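Local coordinates for hypothetical protein AF2198 (PDB 1OI0), which probably acts as a zinc-dependent metallopeptidase of the JAB1/MPN family, whose relatives include deubiquitinating proteasome components, at residues F66-C77 with F90-Y101; A21-L29 with E39-S47. All coordinates share one frame; numbering follows the deposited sequence.

Contact 1. Residues F66-C77 with F90-Y101. With ZN (zinc ion), chain E; 144 (tris-hydroxymethyl-methyl-ammonium), chain F.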
loop_
_atom_site.group_PDB
_atom_site.type_symbol
_atom_site.label_atom_id
_atom_site.label_comp_id
_atom_site.label_asym_id
_atom_site.label_seq_id
_atom_site.Cartn_x
_atom_site.Cartn_y
_atom_site.Cartn_z
ATOM N N PHE A 66 -1.517 3.975 -8.940
ATOM C CA PHE A 66 -0.109 3.684 -8.726
ATOM C C PHE A 66 0.154 2.228 -8.377
ATOM O O PHE A 66 1.254 1.723 -8.583
ATOM C CB PHE A 66 0.448 4.584 -7.621
ATOM C CG PHE A 66 0.332 6.051 -7.921
ATOM C CD1 PHE A 66 0.967 6.597 -9.033
ATOM C CD2 PHE A 66 -0.416 6.885 -7.098
ATOM C CE1 PHE A 66 0.858 7.958 -9.319
ATOM C CE2 PHE A 66 -0.530 8.245 -7.374
ATOM C CZ PHE A 66 0.108 8.783 -8.488
ATOM N N GLY A 67 -0.857 1.555 -7.842
ATOM C CA GLY A 67 -0.675 0.167 -7.481
ATOM C C GLY A 67 -1.646 -0.278 -6.411
ATOM O O GLY A 67 -2.802 0.145 -6.394
ATOM N N THR A 68 -1.170 -1.125 -5.507
ATOM C CA THR A 68 -2.024 -1.639 -4.449
ATOM C C THR A 68 -1.393 -1.526 -3.078
ATOM O O THR A 68 -0.190 -1.331 -2.938
ATOM C CB THR A 68 -2.339 -3.134 -4.650
ATOM O OG1 THR A 68 -1.146 -3.901 -4.436
ATOM C CG2 THR A 68 -2.865 -3.391 -6.053
ATOM N N VAL A 69 -2.238 -1.652 -2.065
ATOM C CA VAL A 69 -1.794 -1.640 -0.689
ATOM C C VAL A 69 -2.657 -2.666 0.029
ATOM O O VAL A 69 -3.865 -2.710 -0.171
ATOM C CB VAL A 69 -1.964 -0.248 -0.018
ATOM C CG1 VAL A 69 -3.386 0.252 -0.170
ATOM C CG2 VAL A 69 -1.591 -0.346 1.460
ATOM N N HIS A 70 -2.028 -3.531 0.815
ATOM C CA HIS A 70 -2.789 -4.507 1.581
ATOM C C HIS A 70 -2.091 -4.747 2.902
ATOM O O HIS A 70 -0.904 -4.448 3.052
ATOM C CB HIS A 70 -3.008 -5.826 0.804
ATOM C CG HIS A 70 -1.810 -6.721 0.721
ATOM N ND1 HIS A 70 -0.774 -6.513 -0.164
ATOM C CD2 HIS A 70 -1.530 -7.882 1.361
ATOM C CE1 HIS A 70 0.088 -7.509 -0.070
ATOM N NE2 HIS A 70 -0.347 -8.354 0.846
ATOM N N SER A 71 -2.839 -5.252 3.874
ATOM C CA SER A 71 -2.276 -5.494 5.193
ATOM C C SER A 71 -2.087 -6.968 5.536
ATOM O O SER A 71 -2.733 -7.849 4.966
ATOM C CB SER A 71 -3.155 -4.838 6.265
ATOM O OG SER A 71 -4.426 -5.458 6.340
ATOM N N HIS A 72 -1.173 -7.209 6.474
ATOM C CA HIS A 72 -0.871 -8.543 6.979
ATOM C C HIS A 72 -1.191 -8.534 8.469
ATOM O O HIS A 72 -0.705 -7.677 9.208
ATOM C CB HIS A 72 0.612 -8.870 6.806
ATOM C CG HIS A 72 1.003 -9.213 5.404
ATOM N ND1 HIS A 72 2.313 -9.428 5.036
ATOM C CD2 HIS A 72 0.263 -9.400 4.287
ATOM C CE1 HIS A 72 2.364 -9.731 3.753
ATOM N NE2 HIS A 72 1.134 -9.720 3.275
ATOM N N PRO A 73 -2.015 -9.483 8.929
ATOM C CA PRO A 73 -2.386 -9.565 10.344
ATOM C C PRO A 73 -1.251 -10.107 11.204
ATOM O O PRO A 73 -1.306 -10.057 12.434
ATOM C CB PRO A 73 -3.610 -10.473 10.324
ATOM C CG PRO A 73 -3.313 -11.391 9.189
ATOM C CD PRO A 73 -2.786 -10.450 8.130
ATOM N N SER A 74 -0.225 -10.638 10.547
ATOM C CA SER A 74 0.941 -11.146 11.256
ATOM C C SER A 74 1.958 -10.008 11.238
ATOM O O SER A 74 1.830 -9.062 10.458
ATOM C CB SER A 74 1.512 -12.383 10.557
ATOM O OG SER A 74 2.125 -12.043 9.328
ATOM N N PRO A 75 2.986 -10.080 12.092
ATOM C CA PRO A 75 3.995 -9.018 12.129
ATOM C C PRO A 75 5.022 -8.985 10.993
ATOM O O PRO A 75 6.137 -8.500 11.179
ATOM C CB PRO A 75 4.645 -9.220 13.497
ATOM C CG PRO A 75 4.570 -10.704 13.672
ATOM C CD PRO A 75 3.168 -11.023 13.210
ATOM N N SER A 76 4.653 -9.483 9.817
ATOM C CA SER A 76 5.576 -9.490 8.683
ATOM C C SER A 76 5.104 -8.590 7.549
ATOM O O SER A 76 3.983 -8.727 7.060
ATOM C CB SER A 76 5.757 -10.913 8.150
ATOM O OG SER A 76 6.605 -10.924 7.011
ATOM N N CYS A 77 5.960 -7.661 7.135
ATOM C CA CYS A 77 5.619 -6.755 6.046
ATOM C C CYS A 77 6.327 -7.203 4.770
ATOM O O CYS A 77 6.414 -6.455 3.799
ATOM C CB CYS A 77 6.027 -5.324 6.400
ATOM S SG CYS A 77 4.756 -4.254 7.163
ATOM N N PHE A 90 -0.751 -5.436 -12.225
ATOM C CA PHE A 90 -0.974 -4.040 -12.583
ATOM C C PHE A 90 -0.398 -3.135 -11.506
ATOM O O PHE A 90 -0.243 -3.544 -10.360
ATOM C CB PHE A 90 -2.478 -3.769 -12.745
ATOM C CG PHE A 90 -3.254 -3.858 -11.460
ATOM C CD1 PHE A 90 -3.370 -2.752 -10.622
ATOM C CD2 PHE A 90 -3.845 -5.055 -11.072
ATOM C CE1 PHE A 90 -4.061 -2.840 -9.418
ATOM C CE2 PHE A 90 -4.536 -5.151 -9.867
ATOM C CZ PHE A 90 -4.645 -4.045 -9.041
ATOM N N GLY A 91 -0.088 -1.899 -11.872
ATOM C CA GLY A 91 0.449 -0.973 -10.897
ATOM C C GLY A 91 1.953 -1.054 -10.737
ATOM O O GLY A 91 2.553 -2.129 -10.780
ATOM N N LYS A 92 2.557 0.108 -10.530
ATOM C CA LYS A 92 3.997 0.217 -10.371
ATOM C C LYS A 92 4.450 0.013 -8.926
ATOM O O LYS A 92 5.499 -0.578 -8.675
ATOM C CB LYS A 92 4.460 1.595 -10.850
ATOM C CG LYS A 92 3.893 2.023 -12.192
ATOM C CD LYS A 92 4.317 3.445 -12.539
ATOM C CE LYS A 92 3.631 3.940 -13.804
ATOM N NZ LYS A 92 2.151 4.020 -13.644
ATOM N N TYR A 93 3.648 0.486 -7.975
ATOM C CA TYR A 93 4.010 0.393 -6.567
ATOM C C TYR A 93 3.022 -0.392 -5.730
ATOM O O TYR A 93 1.816 -0.326 -5.949
ATOM C CB TYR A 93 4.147 1.796 -5.990
ATOM C CG TYR A 93 5.105 2.652 -6.777
ATOM C CD1 TYR A 93 6.480 2.469 -6.666
ATOM C CD2 TYR A 93 4.636 3.614 -7.666
ATOM C CE1 TYR A 93 7.369 3.223 -7.424
ATOM C CE2 TYR A 93 5.515 4.373 -8.430
ATOM C CZ TYR A 93 6.878 4.171 -8.301
ATOM O OH TYR A 93 7.754 4.920 -9.047
ATOM N N HIS A 94 3.551 -1.127 -4.761
ATOM C CA HIS A 94 2.709 -1.929 -3.891
ATOM C C HIS A 94 3.172 -1.883 -2.447
ATOM O O HIS A 94 4.284 -2.287 -2.119
ATOM C CB HIS A 94 2.670 -3.369 -4.404
ATOM C CG HIS A 94 2.170 -3.484 -5.811
ATOM N ND1 HIS A 94 3.004 -3.389 -6.906
ATOM C CD2 HIS A 94 0.916 -3.613 -6.303
ATOM C CE1 HIS A 94 2.283 -3.455 -8.010
ATOM N NE2 HIS A 94 1.014 -3.590 -7.673
ATOM N N ILE A 95 2.299 -1.377 -1.584
ATOM C CA ILE A 95 2.608 -1.257 -0.169
ATOM C C ILE A 95 2.017 -2.392 0.658
ATOM O O ILE A 95 0.919 -2.868 0.385
ATOM C CB ILE A 95 2.057 0.068 0.400
ATOM C CG1 ILE A 95 2.735 1.250 -0.293
ATOM C CG2 ILE A 95 2.252 0.118 1.915
ATOM C CD1 ILE A 95 2.130 2.591 0.075
ATOM N N ILE A 96 2.776 -2.837 1.646
ATOM C CA ILE A 96 2.293 -3.854 2.572
ATOM C C ILE A 96 2.441 -3.247 3.958
ATOM O O ILE A 96 3.507 -2.731 4.305
ATOM C CB ILE A 96 3.130 -5.155 2.546
ATOM C CG1 ILE A 96 2.986 -5.856 1.194
ATOM C CG2 ILE A 96 2.664 -6.092 3.671
ATOM C CD1 ILE A 96 3.740 -7.166 1.114
ATOM N N VAL A 97 1.364 -3.272 4.738
ATOM C CA VAL A 97 1.415 -2.770 6.102
ATOM C C VAL A 97 1.197 -4.022 6.934
ATOM O O VAL A 97 0.558 -4.967 6.476
ATOM C CB VAL A 97 0.319 -1.705 6.390
ATOM C CG1 VAL A 97 0.491 -0.524 5.450
ATOM C CG2 VAL A 97 -1.058 -2.303 6.239
ATOM N N CYS A 98 1.724 -4.039 8.151
ATOM C CA CYS A 98 1.610 -5.232 8.977
ATOM C C CYS A 98 1.374 -4.912 10.444
ATOM O O CYS A 98 1.634 -3.801 10.903
ATOM C CB CYS A 98 2.898 -6.050 8.824
ATOM S SG CYS A 98 4.391 -5.011 9.023
ATOM N N TYR A 99 0.873 -5.904 11.169
ATOM C CA TYR A 99 0.619 -5.770 12.596
ATOM C C TYR A 99 1.936 -5.342 13.252
ATOM O O TYR A 99 3.003 -5.810 12.861
ATOM C CB TYR A 99 0.184 -7.125 13.153
ATOM C CG TYR A 99 -0.206 -7.090 14.607
ATOM C CD1 TYR A 99 -1.459 -6.624 14.998
ATOM C CD2 TYR A 99 0.695 -7.483 15.596
ATOM C CE1 TYR A 99 -1.809 -6.549 16.334
ATOM C CE2 TYR A 99 0.358 -7.408 16.943
ATOM C CZ TYR A 99 -0.896 -6.939 17.303
ATOM O OH TYR A 99 -1.236 -6.834 18.630
ATOM N N PRO A 100 1.886 -4.481 14.284
ATOM C CA PRO A 100 0.761 -3.822 14.961
ATOM C C PRO A 100 0.219 -2.574 14.264
ATOM O O PRO A 100 -0.553 -1.814 14.853
ATOM C CB PRO A 100 1.348 -3.492 16.324
ATOM C CG PRO A 100 2.736 -3.099 15.965
ATOM C CD PRO A 100 3.148 -4.190 14.990
ATOM N N TYR A 101 0.641 -2.359 13.024
ATOM C CA TYR A 101 0.184 -1.221 12.236
ATOM C C TYR A 101 0.606 0.125 12.814
ATOM O O TYR A 101 -0.158 1.089 12.761
ATOM C CB TYR A 101 -1.342 -1.247 12.099
ATOM C CG TYR A 101 -1.913 -2.605 11.765
ATOM C CD1 TYR A 101 -1.627 -3.230 10.552
ATOM C CD2 TYR A 101 -2.743 -3.265 12.669
ATOM C CE1 TYR A 101 -2.159 -4.485 10.246
ATOM C CE2 TYR A 101 -3.278 -4.512 12.377
ATOM C CZ TYR A 101 -2.985 -5.116 11.169
ATOM O OH TYR A 101 -3.529 -6.347 10.883
HETATM ZN ZN ZN E . 0.528 -10.308 1.398
HETATM C C1 144 F . 1.193 -12.775 1.983
HETATM N N 144 F . -0.101 -13.368 2.299
HETATM C C2 144 F . -1.167 -12.611 1.568
HETATM O O2 144 F . -1.519 -11.307 1.510
HETATM C C3 144 F . -0.214 -13.328 3.815
HETATM O O3 144 F . -1.443 -13.879 4.321
HETATM C C4 144 F . -0.040 -14.740 1.747
HETATM O O4 144 F . 0.396 -15.193 0.281
HETATM O O HOH W 1 -0.029 -4.511 -1.877
HETATM O O HOH W 2 -4.332 -7.298 8.343
HETATM O O HOH W 3 5.608 -5.795 12.720
#
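V97 N bonds to H70 O (3.1 Å), and V97 O takes the N-H of H72 (2.8 Å). This alternation carries strands 66-72 and 93-98 in parallel, through I95 between T68 and H70, to Y99 N on H72 O. At the start Y93 N bonds to F66 O. A side chain at G67 would run into Y93 O, so the glycine lets the strands close here.

Polar side chains hold the loops at either end. H94 NE2 donates a hydrogen bond to F90 O (3.0 Å), which lies in the ring plane, and F87 stacks on that ring. With an alanine here, F90 O would probably lose its side-chain donor and the F90-G91 bend be freer to shift. H72 ND1 donates to S76 O (2.7 Å). Between the strands, H70 ND1 donates to a water that also bonds I95 O and T68 OG1.

Among the apolar contacts, I96 serves both histidines. With CG1 beside its backbone N and CG2 anti to it (chi1 -66°), CG1 lies alongside H70 CE1 and CG2 sits over one face of the H72 ring, 3.7 Å from its centroid. S71 CB and V97 CG2 are tightly packed on the other side of the sheet. A disulfide, C77 SG to C98 SG, ties the loop after H72 to the end of strand 93-98.

With their ND1 atoms so engaged, H70 NE2 (2.2 Å) and H72 NE2 (2.1 Å) point to zinc, which D83 and O2 of the bound tris-type ligand also bind. This is the His-x-His of the JAMM motif, on the first strand of a beta-alpha-beta unit.

Contact 2. Residues A21-L29 with E39-S47. With 144 (tris-hydroxymethyl-methyl-ammonium), chain F.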
loop_
_atom_site.group_PDB
_atom_site.type_symbol
_atom_site.label_atom_id
_atom_site.label_comp_id
_atom_site.label_asym_id
_atom_site.label_seq_id
_atom_site.Cartn_x
_atom_site.Cartn_y
_atom_site.Cartn_z
ATOM N N ALA A 21 -9.545 -3.383 9.977
ATOM C CA ALA A 21 -9.770 -4.634 9.265
ATOM C C ALA A 21 -9.276 -5.880 10.013
ATOM O O ALA A 21 -9.837 -6.964 9.848
ATOM C CB ALA A 21 -9.109 -4.565 7.879
ATOM N N HIS A 22 -8.236 -5.725 10.829
ATOM C CA HIS A 22 -7.659 -6.850 11.566
ATOM C C HIS A 22 -8.736 -7.773 12.135
ATOM O O HIS A 22 -9.714 -7.302 12.712
ATOM C CB HIS A 22 -6.756 -6.339 12.695
ATOM C CG HIS A 22 -5.867 -7.395 13.279
ATOM N ND1 HIS A 22 -6.197 -8.107 14.412
ATOM C CD2 HIS A 22 -4.670 -7.877 12.869
ATOM C CE1 HIS A 22 -5.240 -8.980 14.675
ATOM N NE2 HIS A 22 -4.302 -8.862 13.752
ATOM N N PRO A 23 -8.549 -9.103 12.014
ATOM C CA PRO A 23 -7.423 -9.818 11.403
ATOM C C PRO A 23 -7.527 -10.067 9.900
ATOM O O PRO A 23 -6.731 -10.829 9.342
ATOM C CB PRO A 23 -7.403 -11.120 12.182
ATOM C CG PRO A 23 -8.865 -11.421 12.271
ATOM C CD PRO A 23 -9.492 -10.066 12.618
ATOM N N ASP A 24 -8.517 -9.468 9.251
ATOM C CA ASP A 24 -8.652 -9.642 7.810
ATOM C C ASP A 24 -7.610 -8.777 7.117
ATOM O O ASP A 24 -7.021 -7.885 7.731
ATOM C CB ASP A 24 -10.043 -9.232 7.326
ATOM C CG ASP A 24 -11.133 -10.155 7.827
ATOM O OD1 ASP A 24 -10.854 -11.359 8.006
ATOM O OD2 ASP A 24 -12.270 -9.679 8.022
ATOM N N GLU A 25 -7.374 -9.053 5.842
ATOM C CA GLU A 25 -6.417 -8.275 5.079
ATOM C C GLU A 25 -7.101 -7.164 4.308
ATOM O O GLU A 25 -7.862 -7.408 3.371
ATOM C CB GLU A 25 -5.631 -9.177 4.126
ATOM C CG GLU A 25 -4.697 -10.119 4.855
ATOM C CD GLU A 25 -3.771 -10.877 3.929
ATOM O OE1 GLU A 25 -3.624 -10.475 2.755
ATOM O OE2 GLU A 25 -3.175 -11.871 4.382
ATOM N N PHE A 26 -6.850 -5.937 4.743
ATOM C CA PHE A 26 -7.388 -4.764 4.081
ATOM C C PHE A 26 -6.655 -4.684 2.750
ATOM O O PHE A 26 -5.493 -5.081 2.647
ATOM C CB PHE A 26 -7.069 -3.517 4.918
ATOM C CG PHE A 26 -7.110 -2.224 4.143
ATOM C CD1 PHE A 26 -8.322 -1.608 3.850
ATOM C CD2 PHE A 26 -5.930 -1.621 3.713
ATOM C CE1 PHE A 26 -8.361 -0.409 3.140
ATOM C CE2 PHE A 26 -5.955 -0.421 3.002
ATOM C CZ PHE A 26 -7.172 0.185 2.715
ATOM N N ILE A 27 -7.343 -4.216 1.720
ATOM C CA ILE A 27 -6.697 -4.045 0.429
ATOM C C ILE A 27 -7.395 -2.918 -0.310
ATOM O O ILE A 27 -8.606 -2.732 -0.189
ATOM C CB ILE A 27 -6.730 -5.342 -0.429
ATOM C CG1 ILE A 27 -5.870 -5.155 -1.688
ATOM C CG2 ILE A 27 -8.158 -5.688 -0.800
ATOM C CD1 ILE A 27 -5.595 -6.449 -2.461
ATOM N N ALA A 28 -6.613 -2.151 -1.057
ATOM C CA ALA A 28 -7.135 -1.038 -1.831
ATOM C C ALA A 28 -6.128 -0.679 -2.911
ATOM O O ALA A 28 -5.001 -1.171 -2.911
ATOM C CB ALA A 28 -7.375 0.164 -0.927
ATOM N N LEU A 29 -6.549 0.168 -3.843
ATOM C CA LEU A 29 -5.663 0.613 -4.904
ATOM C C LEU A 29 -5.144 1.987 -4.514
ATOM O O LEU A 29 -5.897 2.828 -4.029
ATOM C CB LEU A 29 -6.411 0.710 -6.233
ATOM C CG LEU A 29 -7.092 -0.567 -6.723
ATOM C CD1 LEU A 29 -7.772 -0.295 -8.064
ATOM C CD2 LEU A 29 -6.070 -1.683 -6.848
ATOM N N GLU A 39 -4.708 9.240 -2.403
ATOM C CA GLU A 39 -6.094 8.800 -2.505
ATOM C C GLU A 39 -6.152 7.278 -2.536
ATOM O O GLU A 39 -5.173 6.620 -2.874
ATOM C CB GLU A 39 -6.728 9.356 -3.781
ATOM C CG GLU A 39 -6.913 10.863 -3.789
ATOM C CD GLU A 39 -8.098 11.307 -2.955
ATOM O OE1 GLU A 39 -8.120 11.016 -1.741
ATOM O OE2 GLU A 39 -9.009 11.948 -3.519
ATOM N N LEU A 40 -7.307 6.726 -2.183
ATOM C CA LEU A 40 -7.481 5.282 -2.189
ATOM C C LEU A 40 -8.741 4.868 -2.923
ATOM O O LEU A 40 -9.784 5.510 -2.802
ATOM C CB LEU A 40 -7.564 4.734 -0.760
ATOM C CG LEU A 40 -6.322 4.750 0.129
ATOM C CD1 LEU A 40 -6.675 4.159 1.488
ATOM C CD2 LEU A 40 -5.204 3.955 -0.521
ATOM N N ILE A 41 -8.624 3.797 -3.697
ATOM C CA ILE A 41 -9.760 3.231 -4.405
ATOM C C ILE A 41 -10.065 2.018 -3.537
ATOM O O ILE A 41 -9.350 1.018 -3.584
ATOM C CB ILE A 41 -9.385 2.763 -5.827
ATOM C CG1 ILE A 41 -8.960 3.964 -6.677
ATOM C CG2 ILE A 41 -10.571 2.048 -6.467
ATOM C CD1 ILE A 41 -8.507 3.599 -8.074
ATOM N N PHE A 42 -11.102 2.115 -2.717
ATOM C CA PHE A 42 -11.442 1.013 -1.829
ATOM C C PHE A 42 -11.964 -0.225 -2.544
ATOM O O PHE A 42 -12.672 -0.133 -3.546
ATOM C CB PHE A 42 -12.435 1.487 -0.772
ATOM C CG PHE A 42 -11.880 2.561 0.121
ATOM C CD1 PHE A 42 -11.855 3.888 -0.295
ATOM C CD2 PHE A 42 -11.340 2.236 1.359
ATOM C CE1 PHE A 42 -11.297 4.876 0.510
ATOM C CE2 PHE A 42 -10.778 3.215 2.172
ATOM C CZ PHE A 42 -10.756 4.539 1.747
ATOM N N LEU A 43 -11.591 -1.385 -2.014
ATOM C CA LEU A 43 -11.994 -2.668 -2.576
ATOM C C LEU A 43 -12.741 -3.500 -1.532
ATOM O O LEU A 43 -12.427 -3.453 -0.344
ATOM C CB LEU A 43 -10.761 -3.426 -3.067
ATOM C CG LEU A 43 -9.969 -2.729 -4.173
ATOM C CD1 LEU A 43 -8.706 -3.523 -4.480
ATOM C CD2 LEU A 43 -10.846 -2.593 -5.419
ATOM N N PRO A 44 -13.738 -4.284 -1.972
ATOM C CA PRO A 44 -14.552 -5.136 -1.097
ATOM C C PRO A 44 -13.848 -6.372 -0.533
ATOM O O PRO A 44 -14.149 -7.498 -0.932
ATOM C CB PRO A 44 -15.725 -5.505 -1.998
ATOM C CG PRO A 44 -15.066 -5.617 -3.344
ATOM C CD PRO A 44 -14.191 -4.383 -3.373
ATOM N N PHE A 45 -12.930 -6.162 0.408
ATOM C CA PHE A 45 -12.192 -7.271 1.010
ATOM C C PHE A 45 -12.998 -7.966 2.102
ATOM O O PHE A 45 -12.739 -9.124 2.429
ATOM C CB PHE A 45 -10.862 -6.774 1.580
ATOM C CG PHE A 45 -11.011 -5.818 2.727
ATOM C CD1 PHE A 45 -11.151 -6.289 4.029
ATOM C CD2 PHE A 45 -11.043 -4.445 2.502
ATOM C CE1 PHE A 45 -11.320 -5.406 5.090
ATOM C CE2 PHE A 45 -11.213 -3.555 3.557
ATOM C CZ PHE A 45 -11.352 -4.036 4.851
ATOM N N VAL A 46 -13.967 -7.258 2.673
ATOM C CA VAL A 46 -14.805 -7.840 3.717
ATOM C C VAL A 46 -15.721 -8.885 3.093
ATOM O O VAL A 46 -16.227 -8.699 1.985
ATOM C CB VAL A 46 -15.673 -6.764 4.415
ATOM C CG1 VAL A 46 -16.664 -7.424 5.370
ATOM C CG2 VAL A 46 -14.780 -5.794 5.175
ATOM N N SER A 47 -15.926 -9.985 3.811
ATOM C CA SER A 47 -16.779 -11.067 3.337
ATOM C C SER A 47 -18.209 -10.583 3.107
ATOM O O SER A 47 -18.784 -10.803 2.039
ATOM C CB SER A 47 -16.780 -12.213 4.350
ATOM O OG SER A 47 -15.463 -12.682 4.586
HETATM C C1 144 F . 1.193 -12.775 1.983
HETATM N N 144 F . -0.101 -13.368 2.299
HETATM C C2 144 F . -1.167 -12.611 1.568
HETATM O O2 144 F . -1.519 -11.307 1.510
HETATM C C3 144 F . -0.214 -13.328 3.815
HETATM O O3 144 F . -1.443 -13.879 4.321
HETATM C C4 144 F . -0.040 -14.740 1.747
HETATM O O4 144 F . 0.396 -15.193 0.281
HETATM O O HOH W 4 -10.776 -1.202 0.766
#
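F45 lays one face of its ring over F26, whose CA stands 3.8 Å from the ring centroid, 3° off the normal. Its CG lies between backbone N and carbonyl carbon (chi1 65°), which puts the ring there and CE2 3.5 Å from F26 CD1, the ring planes 80° apart. A21 CB touches the same ring at CE1, and I27 CG2 packs on F45 CB.

Further along, L29 and I41 form a hydrogen-bonded antiparallel pair in the beta hairpin of strands 27-32 and 36-42, L29 N to I41 O and I41 N to L29 O both 2.9 Å, L29 CB to I41 CB 3.6 Å. Past A28 and F42 the chains separate, and a water spans the widening, bonded to I27 O and L43 N. L43 leans its side chain back toward the pair, CD1 meeting A28 CA and L29 CD2.

Beyond this shell, helix 8-21 backs the face that carries F26 and L40: F26 rests on A17, and L40, whose CD1 meets the F26 ring near its edge, packs on L10, T13 and I14. F26 N is hydrogen-bonded to S71 OG. Just before it, E25 extends to the tris-type ligand, where OE2 accepts a hydrogen bond from O3 (2.7 Å).

Contacts 1 and 2 are neighbours in one mixed sheet, their centres 11 Å apart, because strand 64-72 runs antiparallel beside strand 27-32. Probable backbone hydrogen bonds join them, V69 N to A28 O and S71 N to F26 O, each 2.9 Å. Through this seam two parts of the site are set against each other: contact 1 supplies the histidines that bind zinc, and contact 2 supplies E25, whose side chain comes within about 4 Å of the metal and of both H70 and H72. D83, outside both, completes the protein's zinc ligands. The tris-type ligand touches both contacts and S80. The place of E25 is consistent with its being the JAMM glutamate, which acts in catalysis in active relatives.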